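Local coordinates for protein endolysin (Escherichia coli O157 typing phage 15, PDB 7M5I) that probably degrades the peptidoglycan of the host cell as a muramidase, hydrolysing its beta-1,4 glycosidic linkages so that new phage particles are released by lysis, at residues Ile37-Asp45 and Ala60-Val68; Ala78-Glu87 and Ile109-Lys117. All coordinates share one frame; numbering follows the deposited sequence.

Overall arrangement
Followed from the N terminus, the chain runs through helix 11-21 and the hairpin of strands 27-29 and 35-38, reaching contact 1 at the end of strand 35-38. There 37-45 packs on the early turns of helix 57-78 and closes a loop of 14 residues that holds strand 47-48. The same helix runs on to A78, where contact 2 begins: 78-87 leads into helix 85-98 and meets 109-117, closing a loop of 21 residues, 18 of them helical. The two loops are in series and neither nest nor cross. The centres of the two contacts lie about 27 Å apart, on opposite sides of the chain's centre. Contact 1 ties the strand region to helix 57-78; contact 2 ties that helix's far end to helix 107-113.

Contact 1. Residues Ile37-Asp45 and Ala60-Val68; sequences IGYGTIRID and AEQYLLADV
T41 and D67 make the direct hydrogen bond of this contact: T41 OG1 donates to D67 OD2 at 2.8 Å, reaching the carboxylate on its syn side and 16° out of its plane. T41 OG1 also accepts from a water that donates to A60 O and accepts from Y39 N. Packing is close on both flanks. G38 brings its bare CA to 3.8 Å from A60 CB, and the Y39 ring, with CG beside the backbone N (chi1 -57°), turns its edge to the helix, CE2 lying 3.7 Å from A60 CB. Farther along, I44 CG2 sits over one face of the Y63 ring in a CH-pi contact, 3.9 Å from the centroid. The looser side is bridged by water: one accepts from I42 N and donates to D67 OD1, and another, 2.9 Å from D67 OD1 and 2.8 Å from R43 O, can bond to them but cannot serve every acceptor around it. The contact seats the strand-and-loop region of the phage-lysozyme fold on helix 57-78, with Y39 about 4 Å, side chain to side chain, from E21, predicted to be catalytic. Helix 11-21 touches Y39 and L64 through K18, and Y96 of helix 85-98 packs on L64 and D67.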
loop_
_atom_site.group_PDB
_atom_site.type_symbol
_atom_site.label_atom_id
_atom_site.label_comp_id
_atom_site.label_asym_id
_atom_site.label_seq_id
_atom_site.Cartn_x
_atom_site.Cartn_y
_atom_site.Cartn_z
ATOM N N ILE A 37 12.379 -1.158 -9.624
ATOM C CA ILE A 37 11.894 -1.192 -11.023
ATOM C C ILE A 37 10.364 -1.336 -11.012
ATOM O O ILE A 37 9.767 -1.744 -10.015
ATOM C CB ILE A 37 12.569 -2.314 -11.837
ATOM C CG1 ILE A 37 12.556 -2.038 -13.355
ATOM C CG2 ILE A 37 11.957 -3.676 -11.494
ATOM C CD1 ILE A 37 13.453 -2.943 -14.170
ATOM N N GLY A 38 9.731 -1.007 -12.134
ATOM C CA GLY A 38 8.289 -1.180 -12.275
ATOM C C GLY A 38 7.539 -0.241 -11.334
ATOM O O GLY A 38 7.906 0.956 -11.187
ATOM N N TYR A 39 6.514 -0.766 -10.667
ATOM C CA TYR A 39 5.693 -0.040 -9.680
ATOM C C TYR A 39 6.256 -0.239 -8.280
ATOM O O TYR A 39 5.563 -0.844 -7.406
ATOM C CB TYR A 39 4.237 -0.481 -9.751
ATOM C CG TYR A 39 3.593 -0.315 -11.113
ATOM C CD1 TYR A 39 3.143 0.953 -11.537
ATOM C CD2 TYR A 39 3.341 -1.388 -11.935
ATOM C CE1 TYR A 39 2.473 1.103 -12.739
ATOM C CE2 TYR A 39 2.735 -1.238 -13.175
ATOM C CZ TYR A 39 2.265 0.021 -13.575
ATOM O OH TYR A 39 1.639 0.238 -14.778
ATOM N N GLY A 40 7.501 0.196 -8.073
ATOM C CA GLY A 40 8.130 0.155 -6.736
ATOM C C GLY A 40 8.604 -1.243 -6.318
ATOM O O GLY A 40 8.835 -1.503 -5.128
ATOM N N THR A 41 8.810 -2.104 -7.268
ATOM C CA THR A 41 9.260 -3.476 -7.045
ATOM C C THR A 41 10.752 -3.472 -6.681
ATOM O O THR A 41 11.546 -2.883 -7.423
ATOM C CB THR A 41 9.021 -4.345 -8.279
ATOM O OG1 THR A 41 7.613 -4.379 -8.492
ATOM C CG2 THR A 41 9.550 -5.775 -8.134
ATOM N N ILE A 42 11.132 -4.192 -5.614
ATOM C CA ILE A 42 12.572 -4.382 -5.269
ATOM C C ILE A 42 12.959 -5.876 -5.252
ATOM O O ILE A 42 14.159 -6.142 -5.100
ATOM C CB ILE A 42 12.929 -3.699 -3.936
ATOM C CG1 ILE A 42 12.268 -4.378 -2.724
ATOM C CG2 ILE A 42 12.647 -2.204 -4.049
ATOM C CD1 ILE A 42 12.742 -3.812 -1.382
ATOM N N ARG A 43 12.006 -6.814 -5.421
ATOM C CA ARG A 43 12.294 -8.263 -5.536
ATOM C C ARG A 43 11.376 -8.872 -6.605
ATOM O O ARG A 43 10.184 -8.570 -6.580
ATOM C CB ARG A 43 12.068 -8.951 -4.180
ATOM C CG ARG A 43 12.925 -8.465 -3.019
ATOM C CD ARG A 43 14.356 -8.959 -3.024
ATOM N NE ARG A 43 15.121 -8.545 -1.834
ATOM C CZ ARG A 43 15.772 -7.371 -1.649
ATOM N NH1 ARG A 43 15.800 -6.429 -2.572
ATOM N NH2 ARG A 43 16.417 -7.132 -0.519
ATOM N N ILE A 44 11.943 -9.695 -7.480
ATOM C CA ILE A 44 11.245 -10.412 -8.588
ATOM C C ILE A 44 11.484 -11.899 -8.375
ATOM O O ILE A 44 12.669 -12.320 -8.428
ATOM C CB ILE A 44 11.763 -9.933 -9.959
ATOM C CG1 ILE A 44 11.486 -8.430 -10.144
ATOM C CG2 ILE A 44 11.159 -10.784 -11.057
ATOM C CD1 ILE A 44 12.122 -7.805 -11.381
ATOM N N ASP A 45 10.397 -12.659 -8.157
ATOM C CA ASP A 45 10.458 -14.141 -8.017
ATOM C C ASP A 45 11.583 -14.463 -7.042
ATOM O O ASP A 45 12.444 -15.372 -7.366
ATOM C CB ASP A 45 10.652 -14.797 -9.383
ATOM C CG ASP A 45 9.331 -14.919 -10.143
ATOM O OD1 ASP A 45 8.543 -15.861 -9.813
ATOM O OD2 ASP A 45 9.091 -14.116 -11.072
ATOM N N ALA A 60 5.879 -5.256 -15.303
ATOM C CA ALA A 60 5.716 -4.412 -14.106
ATOM C C ALA A 60 4.410 -4.753 -13.398
ATOM O O ALA A 60 4.387 -4.856 -12.177
ATOM C CB ALA A 60 5.772 -2.935 -14.466
ATOM N N GLU A 61 3.320 -4.918 -14.133
ATOM C CA GLU A 61 2.031 -5.271 -13.480
ATOM C C GLU A 61 2.125 -6.666 -12.831
ATOM O O GLU A 61 1.637 -6.801 -11.652
ATOM C CB GLU A 61 0.876 -5.251 -14.493
ATOM C CG GLU A 61 -0.460 -5.460 -13.820
ATOM C CD GLU A 61 -1.567 -5.439 -14.851
ATOM O OE1 GLU A 61 -1.736 -6.423 -15.526
ATOM O OE2 GLU A 61 -2.185 -4.410 -15.012
ATOM N N GLN A 62 2.725 -7.614 -13.548
ATOM C CA GLN A 62 2.908 -9.007 -13.030
ATOM C C GLN A 62 3.644 -8.950 -11.684
ATOM O O GLN A 62 3.210 -9.645 -10.707
ATOM C CB GLN A 62 3.562 -9.873 -14.108
ATOM C CG GLN A 62 4.121 -11.210 -13.629
ATOM C CD GLN A 62 4.978 -11.908 -14.683
ATOM O OE1 GLN A 62 4.842 -11.662 -15.896
ATOM N NE2 GLN A 62 5.870 -12.811 -14.244
ATOM N N TYR A 63 4.735 -8.177 -11.604
ATOM C CA TYR A 63 5.568 -8.135 -10.390
ATOM C C TYR A 63 4.784 -7.471 -9.269
ATOM O O TYR A 63 4.934 -7.887 -8.109
ATOM C CB TYR A 63 6.895 -7.424 -10.669
ATOM C CG TYR A 63 7.709 -8.053 -11.760
ATOM C CD1 TYR A 63 7.643 -9.401 -12.043
ATOM C CD2 TYR A 63 8.555 -7.272 -12.513
ATOM C CE1 TYR A 63 8.347 -9.963 -13.096
ATOM C CE2 TYR A 63 9.289 -7.814 -13.556
ATOM C CZ TYR A 63 9.216 -9.160 -13.815
ATOM O OH TYR A 63 9.950 -9.729 -14.816
ATOM N N LEU A 64 3.998 -6.458 -9.570
ATOM C CA LEU A 64 3.228 -5.712 -8.532
ATOM C C LEU A 64 2.150 -6.682 -7.986
ATOM O O LEU A 64 1.999 -6.766 -6.723
ATOM C CB LEU A 64 2.589 -4.452 -9.087
ATOM C CG LEU A 64 1.695 -3.694 -8.099
ATOM C CD1 LEU A 64 2.520 -3.144 -6.951
ATOM C CD2 LEU A 64 0.942 -2.580 -8.815
ATOM N N LEU A 65 1.466 -7.407 -8.850
ATOM C CA LEU A 65 0.460 -8.418 -8.420
ATOM C C LEU A 65 1.109 -9.440 -7.472
ATOM O O LEU A 65 0.472 -9.768 -6.449
ATOM C CB LEU A 65 -0.167 -9.106 -9.627
ATOM C CG LEU A 65 -1.155 -8.254 -10.422
ATOM C CD1 LEU A 65 -1.553 -8.960 -11.702
ATOM C CD2 LEU A 65 -2.358 -7.878 -9.572
ATOM N N ALA A 66 2.313 -9.890 -7.780
ATOM C CA ALA A 66 2.993 -10.922 -6.964
ATOM C C ALA A 66 3.370 -10.270 -5.619
ATOM O O ALA A 66 3.163 -10.926 -4.589
ATOM C CB ALA A 66 4.205 -11.452 -7.667
ATOM N N ASP A 67 3.871 -9.027 -5.649
ATOM C CA ASP A 67 4.315 -8.231 -4.477
ATOM C C ASP A 67 3.125 -8.069 -3.495
ATOM O O ASP A 67 3.362 -8.129 -2.249
ATOM C CB ASP A 67 4.738 -6.810 -4.845
ATOM C CG ASP A 67 6.076 -6.579 -5.549
ATOM O OD1 ASP A 67 6.928 -7.513 -5.455
ATOM O OD2 ASP A 67 6.218 -5.429 -6.260
ATOM N N VAL A 68 1.917 -7.767 -3.993
ATOM C CA VAL A 68 0.815 -7.275 -3.101
ATOM C C VAL A 68 0.123 -8.484 -2.454
ATOM O O VAL A 68 -0.592 -8.285 -1.504
ATOM C CB VAL A 68 -0.280 -6.403 -3.741
ATOM C CG1 VAL A 68 0.272 -5.123 -4.313
ATOM C CG2 VAL A 68 -1.078 -7.129 -4.761
HETATM O O HOH W 1 6.429 -3.609 -10.732
HETATM O O HOH W 2 9.286 -6.204 -4.328
HETATM O O HOH W 3 7.679 -9.107 -7.729
HETATM O O HOH W 4 6.584 -12.730 -10.904
#

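Contact 2. Residues Ala78-Glu87 and Ile109-Lys117; sequences AIKVPTTQNE and IKRHNAGNK. With PO4 (phosphate ion), chain D.
N113, in the last turn of helix 107-113, grips the linker between helices 57-78 and 85-98 with its side-chain amide. Its ND2 donates to A78 O at 3.0 Å, and its OD1 accepts from K80 N at 2.9 Å, with an N-H...O angle of 159°, the donor reaching OD1 from above the amide carbonyl plane. Bonded through both OD1 and ND2, the amide is fixed in its rotation. Just beyond it the helix ends in a Schellman motif, with G115 at positive phi and bonded back into the last turn. H112, its CG anti to the backbone N (chi1 177°), sends NE2 in the ring plane to T83 OG1, 2.9 Å away; that hydroxyl in turn donates to V81 O. V81 CG2 lies 3.7 Å from H112 NE2, and V81 CG1 approaches N113 O at 3.3 Å. E87 OE2 forms a salt bridge with K117 NZ at 2.7 Å, using its syn lone pair, and a water joins E87 OE1, P82 O and K117 NZ. E87 also belongs to the capping box that starts helix 85-98: T84 OG1 accepts from E87 N while T84 N donates to E87 OE1, which it meets from 52° above the carboxylate plane. Y153 of helix 140-155 packs against E87 and K117, and its OH is hydrogen-bonded to H112 ND1, while M103 of helix 100-104 packs on A78 and I109, and F88 and L91 of helix 85-98 meet I79.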
loop_
_atom_site.group_PDB
_atom_site.type_symbol
_atom_site.label_atom_id
_atom_site.label_comp_id
_atom_site.label_asym_id
_atom_site.label_seq_id
_atom_site.Cartn_x
_atom_site.Cartn_y
_atom_site.Cartn_z
ATOM N N ALA A 78 -6.705 -9.706 9.231
ATOM C CA ALA A 78 -6.840 -8.649 10.265
ATOM C C ALA A 78 -8.286 -8.126 10.375
ATOM O O ALA A 78 -8.674 -7.697 11.441
ATOM C CB ALA A 78 -5.905 -7.543 9.997
ATOM N N ILE A 79 -9.063 -8.192 9.303
ATOM C CA ILE A 79 -10.445 -7.639 9.291
ATOM C C ILE A 79 -11.376 -8.654 9.933
ATOM O O ILE A 79 -11.246 -9.842 9.612
ATOM C CB ILE A 79 -10.857 -7.294 7.861
ATOM C CG1 ILE A 79 -10.117 -6.032 7.426
ATOM C CG2 ILE A 79 -12.343 -7.134 7.754
ATOM C CD1 ILE A 79 -10.254 -5.775 5.972
ATOM N N LYS A 80 -12.249 -8.181 10.812
ATOM C CA LYS A 80 -13.158 -9.063 11.603
ATOM C C LYS A 80 -14.629 -8.700 11.358
ATOM O O LYS A 80 -15.514 -9.352 11.968
ATOM C CB LYS A 80 -12.789 -8.973 13.081
ATOM C CG LYS A 80 -11.369 -9.431 13.373
ATOM C CD LYS A 80 -11.105 -9.693 14.822
ATOM C CE LYS A 80 -9.672 -9.444 15.249
ATOM N NZ LYS A 80 -9.531 -9.591 16.718
ATOM N N VAL A 81 -14.909 -7.782 10.458
ATOM C CA VAL A 81 -16.270 -7.279 10.152
ATOM C C VAL A 81 -16.442 -7.234 8.645
ATOM O O VAL A 81 -15.472 -7.101 7.894
ATOM C CB VAL A 81 -16.547 -5.892 10.750
ATOM C CG1 VAL A 81 -16.512 -5.943 12.294
ATOM C CG2 VAL A 81 -15.630 -4.820 10.162
ATOM N N PRO A 82 -17.685 -7.274 8.168
ATOM C CA PRO A 82 -17.986 -7.008 6.765
ATOM C C PRO A 82 -17.412 -5.667 6.333
ATOM O O PRO A 82 -17.517 -4.724 7.062
ATOM C CB PRO A 82 -19.530 -7.027 6.713
ATOM C CG PRO A 82 -19.898 -7.910 7.837
ATOM C CD PRO A 82 -18.885 -7.624 8.939
ATOM N N THR A 83 -16.767 -5.674 5.160
ATOM C CA THR A 83 -15.889 -4.622 4.652
ATOM C C THR A 83 -16.236 -4.388 3.178
ATOM O O THR A 83 -16.261 -5.376 2.403
ATOM C CB THR A 83 -14.435 -5.061 4.858
ATOM O OG1 THR A 83 -14.225 -5.195 6.265
ATOM C CG2 THR A 83 -13.462 -4.060 4.286
ATOM N N THR A 84 -16.448 -3.139 2.797
ATOM C CA THR A 84 -16.751 -2.764 1.397
ATOM C C THR A 84 -15.498 -2.887 0.538
ATOM O O THR A 84 -14.387 -2.892 1.095
ATOM C CB THR A 84 -17.325 -1.350 1.283
ATOM O OG1 THR A 84 -16.300 -0.437 1.697
ATOM C CG2 THR A 84 -18.575 -1.142 2.108
ATOM N N GLN A 85 -15.661 -3.023 -0.768
ATOM C CA GLN A 85 -14.502 -3.198 -1.668
ATOM C C GLN A 85 -13.547 -2.021 -1.508
ATOM O O GLN A 85 -12.321 -2.243 -1.536
ATOM C CB GLN A 85 -14.962 -3.328 -3.120
ATOM C CG GLN A 85 -13.813 -3.680 -4.047
ATOM C CD GLN A 85 -13.140 -4.994 -3.696
ATOM O OE1 GLN A 85 -13.758 -6.085 -3.613
ATOM N NE2 GLN A 85 -11.856 -4.915 -3.463
ATOM N N ASN A 86 -14.071 -0.799 -1.404
ATOM C CA ASN A 86 -13.226 0.425 -1.349
ATOM C C ASN A 86 -12.537 0.461 0.012
ATOM O O ASN A 86 -11.382 0.887 0.083
ATOM C CB ASN A 86 -14.017 1.692 -1.666
ATOM C CG ASN A 86 -15.237 1.866 -0.808
ATOM O OD1 ASN A 86 -16.216 1.148 -1.045
ATOM N ND2 ASN A 86 -15.219 2.795 0.136
ATOM N N GLU A 87 -13.180 0.056 1.096
ATOM C CA GLU A 87 -12.501 -0.026 2.406
ATOM C C GLU A 87 -11.339 -1.019 2.314
ATOM O O GLU A 87 -10.195 -0.671 2.756
ATOM C CB GLU A 87 -13.456 -0.454 3.503
ATOM C CG GLU A 87 -14.437 0.622 3.913
ATOM C CD GLU A 87 -15.633 0.095 4.712
ATOM O OE1 GLU A 87 -15.702 -1.157 4.925
ATOM O OE2 GLU A 87 -16.431 0.924 5.168
ATOM N N ILE A 109 -6.954 -0.182 12.332
ATOM C CA ILE A 109 -7.589 -1.511 12.082
ATOM C C ILE A 109 -8.528 -1.839 13.259
ATOM O O ILE A 109 -9.594 -2.445 12.996
ATOM C CB ILE A 109 -6.549 -2.609 11.865
ATOM C CG1 ILE A 109 -7.172 -3.785 11.105
ATOM C CG2 ILE A 109 -5.944 -3.060 13.181
ATOM C CD1 ILE A 109 -7.414 -3.497 9.619
ATOM N N LYS A 110 -8.162 -1.419 14.474
ATOM C CA LYS A 110 -9.024 -1.551 15.677
ATOM C C LYS A 110 -10.327 -0.779 15.456
ATOM O O LYS A 110 -11.418 -1.313 15.718
ATOM C CB LYS A 110 -8.215 -1.104 16.892
ATOM C CG LYS A 110 -7.228 -2.153 17.396
ATOM C CD LYS A 110 -6.768 -1.887 18.861
ATOM C CE LYS A 110 -5.417 -2.468 19.273
ATOM N NZ LYS A 110 -4.252 -1.844 18.598
ATOM N N ARG A 111 -10.232 0.448 14.955
ATOM C CA ARG A 111 -11.408 1.311 14.717
ATOM C C ARG A 111 -12.245 0.709 13.588
ATOM O O ARG A 111 -13.503 0.696 13.707
ATOM C CB ARG A 111 -10.998 2.760 14.439
ATOM C CG ARG A 111 -10.385 3.430 15.661
ATOM C CD ARG A 111 -10.011 4.859 15.346
ATOM N NE ARG A 111 -9.549 5.561 16.517
ATOM C CZ ARG A 111 -9.143 6.827 16.540
ATOM N NH1 ARG A 111 -9.180 7.566 15.457
ATOM N NH2 ARG A 111 -8.728 7.351 17.672
ATOM N N HIS A 112 -11.608 0.221 12.518
ATOM C CA HIS A 112 -12.344 -0.432 11.413
ATOM C C HIS A 112 -13.168 -1.578 12.014
ATOM O O HIS A 112 -14.397 -1.646 11.725
ATOM C CB HIS A 112 -11.412 -0.990 10.340
ATOM C CG HIS A 112 -12.146 -1.708 9.265
ATOM N ND1 HIS A 112 -12.864 -1.045 8.312
ATOM C CD2 HIS A 112 -12.345 -3.012 9.052
ATOM C CE1 HIS A 112 -13.403 -1.908 7.497
ATOM N NE2 HIS A 112 -13.137 -3.114 7.949
ATOM N N ASN A 113 -12.541 -2.397 12.865
ATOM C CA ASN A 113 -13.189 -3.605 13.431
ATOM C C ASN A 113 -14.272 -3.231 14.450
ATOM O O ASN A 113 -15.125 -4.073 14.666
ATOM C CB ASN A 113 -12.154 -4.595 13.968
ATOM C CG ASN A 113 -11.429 -5.313 12.843
ATOM O OD1 ASN A 113 -11.969 -5.476 11.743
ATOM N ND2 ASN A 113 -10.203 -5.740 13.109
ATOM N N ALA A 114 -14.278 -2.007 14.995
ATOM C CA ALA A 114 -15.308 -1.480 15.921
ATOM C C ALA A 114 -16.444 -0.764 15.161
ATOM O O ALA A 114 -17.390 -0.309 15.842
ATOM C CB ALA A 114 -14.665 -0.548 16.924
ATOM N N GLY A 115 -16.398 -0.694 13.823
ATOM C CA GLY A 115 -17.413 -0.000 13.016
ATOM C C GLY A 115 -17.239 1.504 13.047
ATOM O O GLY A 115 -18.159 2.207 12.614
ATOM N N ASN A 116 -16.088 2.004 13.513
ATOM C CA ASN A 116 -15.774 3.451 13.614
ATOM C C ASN A 116 -15.013 3.861 12.346
ATOM O O ASN A 116 -13.771 3.937 12.395
ATOM C CB ASN A 116 -14.991 3.714 14.890
ATOM C CG ASN A 116 -14.624 5.164 15.093
ATOM O OD1 ASN A 116 -15.099 6.037 14.370
ATOM N ND2 ASN A 116 -13.736 5.412 16.038
ATOM N N LYS A 117 -15.744 4.072 11.258
ATOM C CA LYS A 117 -15.177 4.304 9.927
ATOM C C LYS A 117 -14.502 5.651 9.916
ATOM O O LYS A 117 -13.394 5.747 9.341
ATOM C CB LYS A 117 -16.237 4.206 8.832
ATOM C CG LYS A 117 -16.838 2.801 8.737
ATOM C CD LYS A 117 -18.036 2.682 7.873
ATOM C CE LYS A 117 -18.675 1.332 8.033
ATOM N NZ LYS A 117 -18.393 0.436 6.914
HETATM P P PO4 D . -9.089 4.287 20.062
HETATM O O1 PO4 D . -10.013 4.463 21.263
HETATM O O2 PO4 D . -7.715 4.896 20.383
HETATM O O3 PO4 D . -9.724 4.986 18.880
HETATM O O4 PO4 D . -8.931 2.795 19.737
HETATM O O HOH W 5 -16.851 -2.055 7.323
#